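Local coordinates for protein carbohydrate kinase, FGGY (PDB 3H6E) that probably acts as a sugar kinase of the FGGY family, transferring phosphate from a nucleotide to a carbohydrate, although its substrate is not established, at residues A[21-24]-A[28-31]; A[354-359]-A[364-369]; A[110-115]-A[174-179]. All coordinates share one frame; numbering follows the deposited sequence.

From the N terminus, interaction 1 comes first and closes the tightest loop, a turn of three residues joining strands 17-23 and 29-36 at the edge of a six-stranded mixed sheet. Interaction 3 follows and spans much more: 58 residues, over half of them helical, run between the loop after helix 102-109 and the turn leading into the short strand 178-179. Interaction 2 comes last, a local closure over four residues between strand 355-357 and helix 363-384 in the C-terminal family region. The three follow one another in series, none nesting or crossing. Their centres lie about 39 to 44 Å apart, with interactions 1 and 3 on opposite sides of the chain's centre.

Interaction 1 (A[21-24]-A[28-31]); sequences SLWD and RMLD
One face of the W23 indole carries M29, a selenomethionine whose CB sits 3.7 Å from the centroid of the six-membered ring, almost on its normal, in a CH-pi contact. The rest of M29 runs on beneath the indole: with CG anti to the backbone N (chi1 -165°), the chain brings SE obliquely to the same ring, 4.8 Å from its centroid, as a Met-aromatic contact. At the edge, S21 OG lies in the indole plane and accepts the bond from W23 NE1 (3.0 Å), which helps fix the rotation of the ring; V10 O is a second partner of this hydroxyl. A phenylalanine in place of W23 would probably leave S21 OG without its indole N-H and M29 SE with less ring to lie against. Toward the turn, D24 N bonds R28 O, and R28 N returns to D24 OD1 at 3.0 Å, meeting it from above the carboxylate plane. L22 O takes L30 N at 2.6 Å and, weakly, D31 N at 3.3 Å, while L22 N donates to D31 O. Two residues thus face L22, a classic beta bulge in the hairpin whose strand 29-36 is an outermost strand of the six-stranded mixed sheet in this actin-like ATPase fold.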
loop_
_atom_site.group_PDB
_atom_site.type_symbol
_atom_site.label_atom_id
_atom_site.label_comp_id
_atom_site.label_asym_id
_atom_site.label_seq_id
_atom_site.Cartn_x
_atom_site.Cartn_y
_atom_site.Cartn_z
ATOM N N SER A 21 -15.272 -3.286 -11.037
ATOM C CA SER A 21 -16.020 -2.036 -11.019
ATOM C C SER A 21 -16.225 -1.423 -12.401
ATOM O O SER A 21 -15.328 -1.441 -13.243
ATOM C CB SER A 21 -15.325 -1.031 -10.101
ATOM O OG SER A 21 -13.947 -0.913 -10.410
ATOM N N LEU A 22 -17.414 -0.867 -12.617
ATOM C CA LEU A 22 -17.766 -0.245 -13.888
ATOM C C LEU A 22 -17.948 1.257 -13.720
ATOM O O LEU A 22 -18.765 1.699 -12.915
ATOM C CB LEU A 22 -19.053 -0.859 -14.434
ATOM C CG LEU A 22 -19.565 -0.303 -15.762
ATOM C CD1 LEU A 22 -18.742 -0.834 -16.930
ATOM C CD2 LEU A 22 -21.033 -0.645 -15.936
ATOM N N TRP A 23 -17.196 2.037 -14.490
ATOM C CA TRP A 23 -17.208 3.490 -14.352
ATOM C C TRP A 23 -17.585 4.188 -15.657
ATOM O O TRP A 23 -17.516 3.594 -16.733
ATOM C CB TRP A 23 -15.837 3.988 -13.887
ATOM C CG TRP A 23 -15.382 3.381 -12.594
ATOM C CD1 TRP A 23 -15.046 2.076 -12.372
ATOM C CD2 TRP A 23 -15.203 4.060 -11.344
ATOM N NE1 TRP A 23 -14.679 1.900 -11.061
ATOM C CE2 TRP A 23 -14.763 3.102 -10.409
ATOM C CE3 TRP A 23 -15.373 5.383 -10.925
ATOM C CZ2 TRP A 23 -14.491 3.424 -9.082
ATOM C CZ3 TRP A 23 -15.104 5.702 -9.606
ATOM C CH2 TRP A 23 -14.668 4.725 -8.700
ATOM N N ASP A 24 -17.981 5.453 -15.555
ATOM C CA ASP A 24 -18.267 6.256 -16.740
ATOM C C ASP A 24 -17.138 7.247 -17.017
ATOM O O ASP A 24 -16.274 7.475 -16.171
ATOM C CB ASP A 24 -19.619 6.972 -16.619
ATOM C CG ASP A 24 -19.665 7.961 -15.466
ATOM O OD1 ASP A 24 -18.620 8.566 -15.145
ATOM O OD2 ASP A 24 -20.757 8.140 -14.885
ATOM N N ARG A 28 -17.340 8.366 -12.453
ATOM C CA ARG A 28 -18.311 8.010 -11.427
ATOM C C ARG A 28 -18.638 6.532 -11.547
ATOM O O ARG A 28 -18.807 6.012 -12.649
ATOM C CB ARG A 28 -19.583 8.850 -11.553
ATOM C CG ARG A 28 -20.621 8.587 -10.461
ATOM C CD ARG A 28 -20.223 9.212 -9.119
ATOM N NE ARG A 28 -21.353 9.252 -8.189
ATOM C CZ ARG A 28 -21.295 9.730 -6.948
ATOM N NH1 ARG A 28 -20.155 10.217 -6.472
ATOM N NH2 ARG A 28 -22.379 9.719 -6.179
HETATM N N MSE A 29 -18.730 5.860 -10.406
HETATM C CA MSE A 29 -18.903 4.416 -10.375
HETATM C C MSE A 29 -20.343 4.012 -10.654
HETATM O O MSE A 29 -21.262 4.434 -9.953
HETATM C CB MSE A 29 -18.476 3.874 -9.015
HETATM C CG MSE A 29 -18.273 2.379 -8.974
HETATM SE SE MSE A 29 -17.754 1.825 -7.184
HETATM C CE MSE A 29 -16.511 0.417 -7.658
ATOM N N LEU A 30 -20.531 3.180 -11.674
ATOM C CA LEU A 30 -21.863 2.744 -12.075
ATOM C C LEU A 30 -22.262 1.446 -11.383
ATOM O O LEU A 30 -23.446 1.190 -11.162
ATOM C CB LEU A 30 -21.922 2.559 -13.590
ATOM C CG LEU A 30 -21.364 3.721 -14.412
ATOM C CD1 LEU A 30 -21.397 3.402 -15.904
ATOM C CD2 LEU A 30 -22.120 5.005 -14.110
ATOM N N ASP A 31 -21.270 0.630 -11.048
ATOM C CA ASP A 31 -21.530 -0.664 -10.431
ATOM C C ASP A 31 -20.257 -1.244 -9.822
ATOM O O ASP A 31 -19.145 -0.892 -10.220
ATOM C CB ASP A 31 -22.104 -1.641 -11.462
ATOM C CG ASP A 31 -22.738 -2.860 -10.821
ATOM O OD1 ASP A 31 -23.523 -2.683 -9.867
ATOM O OD2 ASP A 31 -22.459 -3.992 -11.272
#

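Interaction 2 (A[354-359]-A[364-369]); sequences FAWINR and FERRAA
A strand-to-helix packing contact brings W356, on strand 355-357, against R366 and A369 on the early turns of helix 363-384. The benzo end of the indole does the touching: CZ2 lies 3.4 Å from R366 CG, and CH2 reaches A369 CB at 4.1 Å. The two approaches differ. A369 CB stands at the ring edge, near its plane, whereas R366 CG comes in obliquely. With CG and CD the R366 atoms nearest the ring, it is the aliphatic part of the arginine that packs on W356; the guanidinium plane stands 88° from that of the indole and is not stacked flat on it. One face of the indole also takes R359 CD from its own segment, 3.5 Å above the plane and toward the rim.

This pairing lies in the C-terminal region of the FGGY kinase family, where strand 355-357 pairs with strand 337-339; W356 rests on I338 of that partner, and A369 also touches V331 of helix 328-333.

Beyond the ring the two arginines converge. R359 leaves with CG roughly anti to the backbone N (chi1 155°) and then bends at chi2 and chi3, and the model puts its NE 2.8 Å from R366 NH1. Both atoms are donors, in groups of like charge, so this is no hydrogen bond and the exact placement is doubtful. The R366 guanidinium makes a cation-pi contact with W363.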
loop_
_atom_site.group_PDB
_atom_site.type_symbol
_atom_site.label_atom_id
_atom_site.label_comp_id
_atom_site.label_asym_id
_atom_site.label_seq_id
_atom_site.Cartn_x
_atom_site.Cartn_y
_atom_site.Cartn_z
ATOM N N PHE A 354 7.842 0.796 26.345
ATOM C CA PHE A 354 6.517 1.355 26.579
ATOM C C PHE A 354 6.337 1.796 28.030
ATOM O O PHE A 354 6.938 1.224 28.941
ATOM C CB PHE A 354 5.447 0.325 26.210
ATOM C CG PHE A 354 4.082 0.654 26.737
ATOM C CD1 PHE A 354 3.355 1.707 26.205
ATOM C CD2 PHE A 354 3.522 -0.093 27.761
ATOM C CE1 PHE A 354 2.098 2.016 26.690
ATOM C CE2 PHE A 354 2.264 0.207 28.249
ATOM C CZ PHE A 354 1.550 1.265 27.712
ATOM N N ALA A 355 5.502 2.814 28.237
ATOM C CA ALA A 355 5.169 3.282 29.578
ATOM C C ALA A 355 4.177 4.440 29.553
ATOM O O ALA A 355 4.205 5.275 28.653
ATOM C CB ALA A 355 6.429 3.688 30.331
ATOM N N TRP A 356 3.301 4.481 30.552
ATOM C CA TRP A 356 2.418 5.623 30.746
ATOM C C TRP A 356 3.111 6.667 31.613
ATOM O O TRP A 356 4.137 6.395 32.238
ATOM C CB TRP A 356 1.121 5.195 31.433
ATOM C CG TRP A 356 0.009 4.820 30.507
ATOM C CD1 TRP A 356 -0.449 3.564 30.241
ATOM C CD2 TRP A 356 -0.800 5.714 29.736
ATOM N NE1 TRP A 356 -1.491 3.619 29.350
ATOM C CE2 TRP A 356 -1.725 4.929 29.024
ATOM C CE3 TRP A 356 -0.831 7.101 29.580
ATOM C CZ2 TRP A 356 -2.669 5.486 28.166
ATOM C CZ3 TRP A 356 -1.768 7.651 28.729
ATOM C CH2 TRP A 356 -2.675 6.846 28.032
ATOM N N ILE A 357 2.539 7.863 31.648
ATOM C CA ILE A 357 2.987 8.904 32.562
ATOM C C ILE A 357 1.780 9.738 32.951
ATOM O O ILE A 357 1.155 10.381 32.105
ATOM C CB ILE A 357 4.065 9.791 31.938
ATOM C CG1 ILE A 357 5.399 9.044 31.895
ATOM C CG2 ILE A 357 4.211 11.077 32.729
ATOM C CD1 ILE A 357 6.488 9.780 31.154
ATOM N N ASN A 358 1.445 9.716 34.235
ATOM C CA ASN A 358 0.188 10.288 34.687
ATOM C C ASN A 358 -0.936 9.685 33.853
ATOM O O ASN A 358 -1.627 10.382 33.107
ATOM C CB ASN A 358 0.207 11.811 34.567
ATOM C CG ASN A 358 1.420 12.431 35.238
ATOM O OD1 ASN A 358 2.102 11.786 36.035
ATOM N ND2 ASN A 358 1.695 13.689 34.916
ATOM N N ARG A 359 -1.088 8.372 33.969
ATOM C CA ARG A 359 -2.121 7.654 33.241
ATOM C C ARG A 359 -3.498 8.171 33.625
ATOM O O ARG A 359 -3.840 8.222 34.804
ATOM C CB ARG A 359 -2.001 6.149 33.505
ATOM C CG ARG A 359 -3.286 5.352 33.342
ATOM C CD ARG A 359 -3.007 4.043 32.619
ATOM N NE ARG A 359 -3.768 2.916 33.150
ATOM C CZ ARG A 359 -3.214 1.787 33.583
ATOM N NH1 ARG A 359 -1.895 1.633 33.540
ATOM N NH2 ARG A 359 -3.975 0.804 34.050
ATOM N N PHE A 364 -12.089 8.532 27.852
ATOM C CA PHE A 364 -11.977 9.644 26.915
ATOM C C PHE A 364 -10.597 10.292 26.941
ATOM O O PHE A 364 -10.040 10.617 25.895
ATOM C CB PHE A 364 -13.065 10.687 27.170
ATOM C CG PHE A 364 -14.398 10.315 26.595
ATOM C CD1 PHE A 364 -15.339 9.653 27.363
ATOM C CD2 PHE A 364 -14.705 10.617 25.281
ATOM C CE1 PHE A 364 -16.567 9.307 26.831
ATOM C CE2 PHE A 364 -15.927 10.270 24.740
ATOM C CZ PHE A 364 -16.860 9.616 25.517
ATOM N N GLU A 365 -10.046 10.473 28.136
ATOM C CA GLU A 365 -8.731 11.085 28.273
ATOM C C GLU A 365 -7.631 10.107 27.888
ATOM O O GLU A 365 -6.562 10.510 27.431
ATOM C CB GLU A 365 -8.510 11.597 29.696
ATOM C CG GLU A 365 -9.355 12.806 30.054
ATOM C CD GLU A 365 -8.914 13.465 31.347
ATOM O OE1 GLU A 365 -7.950 12.969 31.969
ATOM O OE2 GLU A 365 -9.532 14.480 31.737
ATOM N N ARG A 366 -7.898 8.820 28.076
ATOM C CA ARG A 366 -6.949 7.793 27.676
ATOM C C ARG A 366 -7.043 7.598 26.164
ATOM O O ARG A 366 -6.035 7.404 25.489
ATOM C CB ARG A 366 -7.221 6.482 28.423
ATOM C CG ARG A 366 -5.963 5.832 28.983
ATOM C CD ARG A 366 -6.243 4.513 29.698
ATOM N NE ARG A 366 -7.243 4.650 30.752
ATOM C CZ ARG A 366 -7.285 3.891 31.843
ATOM N NH1 ARG A 366 -6.371 2.947 32.037
ATOM N NH2 ARG A 366 -8.236 4.085 32.749
ATOM N N ARG A 367 -8.262 7.678 25.642
ATOM C CA ARG A 367 -8.511 7.541 24.213
ATOM C C ARG A 367 -7.997 8.754 23.440
ATOM O O ARG A 367 -7.550 8.638 22.297
ATOM C CB ARG A 367 -10.005 7.352 23.943
ATOM C CG ARG A 367 -10.576 6.026 24.418
ATOM C CD ARG A 367 -11.765 5.631 23.565
ATOM N NE ARG A 367 -12.903 6.526 23.743
ATOM C CZ ARG A 367 -13.847 6.722 22.828
ATOM N NH1 ARG A 367 -13.781 6.100 21.659
ATOM N NH2 ARG A 367 -14.853 7.550 23.075
ATOM N N ALA A 368 -8.074 9.923 24.063
ATOM C CA ALA A 368 -7.593 11.144 23.436
ATOM C C ALA A 368 -6.070 11.139 23.403
ATOM O O ALA A 368 -5.456 11.515 22.402
ATOM C CB ALA A 368 -8.113 12.362 24.178
ATOM N N ALA A 369 -5.465 10.697 24.501
ATOM C CA ALA A 369 -4.012 10.653 24.615
ATOM C C ALA A 369 -3.407 9.637 23.651
ATOM O O ALA A 369 -2.277 9.799 23.195
ATOM C CB ALA A 369 -3.602 10.339 26.045
#

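Interaction 3 (A[110-115]-A[174-179]); sequences SQRDPF and HSDLWD
A side-on salt bridge between R112 and D176 ties the loop after helix 102-109 to the turn leading into strand 178-179. R112 grips the carboxylate with two nitrogens, one for each oxygen: NE donates to D176 OD2 at 2.9 Å, and NH2 to D176 OD1 at 2.8 Å. The pair is far from coplanar, the guanidinium and carboxylate planes standing 69° apart. OD2 is met from above the carboxylate plane, while OD1 is met on its syn side but still tilted from the plane. The NE bond is the straighter of the two (156° at the hydrogen, against 132°). A bend at chi3 in the R112 chain turns the guanidinium to offer this NE side.

Both segments belong to the N-terminal region of the FGGY kinase family, and the bridge is one direct link between two segments with 58 residues between them. Just before D176, S175 forms an ST turn, its OG accepting from L177 N at 3.1 Å.

The buried carboxylate has further partners: S120 OG bonds OD1 and Y108 OH bonds OD2, so each oxygen has a neutral hydroxyl besides the arginine. R112 NH2 in turn also reaches S120 O, placing S120 against both members of the pair. Such surroundings probably favour the ionised carboxylate. A bridging water joins the backbones alongside, accepting from D113 N at 3.1 Å and donating to D176 O, also at 3.1 Å. On the other segment, D113 OD2 accepts from M188 N at the start of helix 187-191, and P114 occupies the N-cap position of helix 115-118.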
loop_
_atom_site.group_PDB
_atom_site.type_symbol
_atom_site.label_atom_id
_atom_site.label_comp_id
_atom_site.label_asym_id
_atom_site.label_seq_id
_atom_site.Cartn_x
_atom_site.Cartn_y
_atom_site.Cartn_z
ATOM N N SER A 110 20.984 -14.605 3.511
ATOM C CA SER A 110 22.416 -14.312 3.583
ATOM C C SER A 110 23.016 -13.963 2.226
ATOM O O SER A 110 24.218 -13.730 2.113
ATOM C CB SER A 110 23.188 -15.473 4.230
ATOM O OG SER A 110 22.978 -16.692 3.533
ATOM N N GLN A 111 22.173 -13.911 1.204
ATOM C CA GLN A 111 22.640 -13.662 -0.155
ATOM C C GLN A 111 21.930 -12.456 -0.799
ATOM O O GLN A 111 22.165 -12.124 -1.962
ATOM C CB GLN A 111 22.514 -14.951 -0.985
ATOM C CG GLN A 111 22.311 -14.776 -2.467
ATOM C CD GLN A 111 20.859 -14.556 -2.817
ATOM O OE1 GLN A 111 20.023 -14.331 -1.939
ATOM N NE2 GLN A 111 20.546 -14.624 -4.101
ATOM N N ARG A 112 21.089 -11.784 -0.017
ATOM C CA ARG A 112 20.380 -10.587 -0.474
ATOM C C ARG A 112 21.307 -9.381 -0.675
ATOM O O ARG A 112 22.398 -9.311 -0.098
ATOM C CB ARG A 112 19.270 -10.224 0.517
ATOM C CG ARG A 112 18.087 -11.187 0.518
ATOM C CD ARG A 112 17.174 -10.948 1.719
ATOM N NE ARG A 112 16.246 -9.832 1.529
ATOM C CZ ARG A 112 16.401 -8.613 2.044
ATOM N NH1 ARG A 112 17.457 -8.323 2.789
ATOM N NH2 ARG A 112 15.489 -7.676 1.815
ATOM N N ASP A 113 20.866 -8.435 -1.501
ATOM C CA ASP A 113 21.601 -7.191 -1.715
ATOM C C ASP A 113 21.455 -6.286 -0.495
ATOM O O ASP A 113 20.583 -6.512 0.335
ATOM C CB ASP A 113 21.081 -6.468 -2.958
ATOM C CG ASP A 113 21.565 -7.094 -4.240
ATOM O OD1 ASP A 113 22.605 -7.776 -4.212
ATOM O OD2 ASP A 113 20.909 -6.899 -5.281
ATOM N N PRO A 114 22.310 -5.258 -0.383
ATOM C CA PRO A 114 22.217 -4.351 0.765
ATOM C C PRO A 114 20.952 -3.498 0.672
ATOM O O PRO A 114 20.507 -3.187 -0.434
ATOM C CB PRO A 114 23.460 -3.457 0.616
ATOM C CG PRO A 114 24.334 -4.135 -0.392
ATOM C CD PRO A 114 23.404 -4.881 -1.293
ATOM N N PHE A 115 20.388 -3.122 1.813
ATOM C CA PHE A 115 19.181 -2.304 1.832
ATOM C C PHE A 115 19.397 -0.974 1.109
ATOM O O PHE A 115 18.444 -0.325 0.677
ATOM C CB PHE A 115 18.719 -2.060 3.271
ATOM C CG PHE A 115 17.587 -1.080 3.386
ATOM C CD1 PHE A 115 17.838 0.266 3.605
ATOM C CD2 PHE A 115 16.272 -1.503 3.274
ATOM C CE1 PHE A 115 16.798 1.169 3.713
ATOM C CE2 PHE A 115 15.229 -0.607 3.377
ATOM C CZ PHE A 115 15.492 0.734 3.597
ATOM N N HIS A 174 8.929 -3.766 -1.969
ATOM C CA HIS A 174 9.848 -4.593 -1.179
ATOM C C HIS A 174 10.000 -6.031 -1.694
ATOM O O HIS A 174 9.694 -6.991 -0.992
ATOM C CB HIS A 174 9.474 -4.568 0.311
ATOM C CG HIS A 174 8.035 -4.883 0.587
ATOM N ND1 HIS A 174 7.530 -6.164 0.526
ATOM C CD2 HIS A 174 6.999 -4.087 0.944
ATOM C CE1 HIS A 174 6.244 -6.143 0.827
ATOM N NE2 HIS A 174 5.896 -4.895 1.083
ATOM N N SER A 175 10.492 -6.170 -2.919
ATOM C CA SER A 175 10.574 -7.480 -3.555
ATOM C C SER A 175 11.990 -8.039 -3.602
ATOM O O SER A 175 12.182 -9.216 -3.904
ATOM C CB SER A 175 10.016 -7.410 -4.972
ATOM O OG SER A 175 10.865 -6.637 -5.795
ATOM N N ASP A 176 12.977 -7.195 -3.308
ATOM C CA ASP A 176 14.387 -7.573 -3.436
ATOM C C ASP A 176 14.833 -7.642 -4.898
ATOM O O ASP A 176 16.012 -7.852 -5.179
ATOM C CB ASP A 176 14.670 -8.912 -2.746
ATOM C CG ASP A 176 14.429 -8.861 -1.255
ATOM O OD1 ASP A 176 14.331 -7.745 -0.708
ATOM O OD2 ASP A 176 14.340 -9.934 -0.627
ATOM N N LEU A 177 13.891 -7.460 -5.822
ATOM C CA LEU A 177 14.188 -7.564 -7.250
ATOM C C LEU A 177 14.457 -6.210 -7.897
ATOM O O LEU A 177 14.741 -6.141 -9.092
ATOM C CB LEU A 177 13.034 -8.241 -7.995
ATOM C CG LEU A 177 12.362 -9.472 -7.383
ATOM C CD1 LEU A 177 11.580 -10.203 -8.454
ATOM C CD2 LEU A 177 13.381 -10.404 -6.746
ATOM N N TRP A 178 14.371 -5.135 -7.122
ATOM C CA TRP A 178 14.430 -3.803 -7.710
ATOM C C TRP A 178 15.469 -2.859 -7.108
ATOM O O TRP A 178 15.705 -2.850 -5.901
ATOM C CB TRP A 178 13.048 -3.140 -7.692
ATOM C CG TRP A 178 12.923 -2.069 -8.726
ATOM C CD1 TRP A 178 12.699 -0.743 -8.514
ATOM C CD2 TRP A 178 13.046 -2.235 -10.144
ATOM N NE1 TRP A 178 12.662 -0.074 -9.711
ATOM C CE2 TRP A 178 12.878 -0.966 -10.727
ATOM C CE3 TRP A 178 13.285 -3.335 -10.974
ATOM C CZ2 TRP A 178 12.934 -0.764 -12.105
ATOM C CZ3 TRP A 178 13.341 -3.135 -12.339
ATOM C CH2 TRP A 178 13.166 -1.858 -12.894
ATOM N N ASP A 179 16.079 -2.065 -7.981
ATOM C CA ASP A 179 16.991 -1.009 -7.577
ATOM C C ASP A 179 16.297 0.322 -7.831
ATOM O O ASP A 179 16.323 0.841 -8.951
ATOM C CB ASP A 179 18.288 -1.101 -8.383
ATOM C CG ASP A 179 19.352 -0.131 -7.901
ATOM O OD1 ASP A 179 19.004 0.909 -7.300
ATOM O OD2 ASP A 179 20.546 -0.409 -8.136
HETATM O O HOH W 1 18.061 -8.068 -2.882
#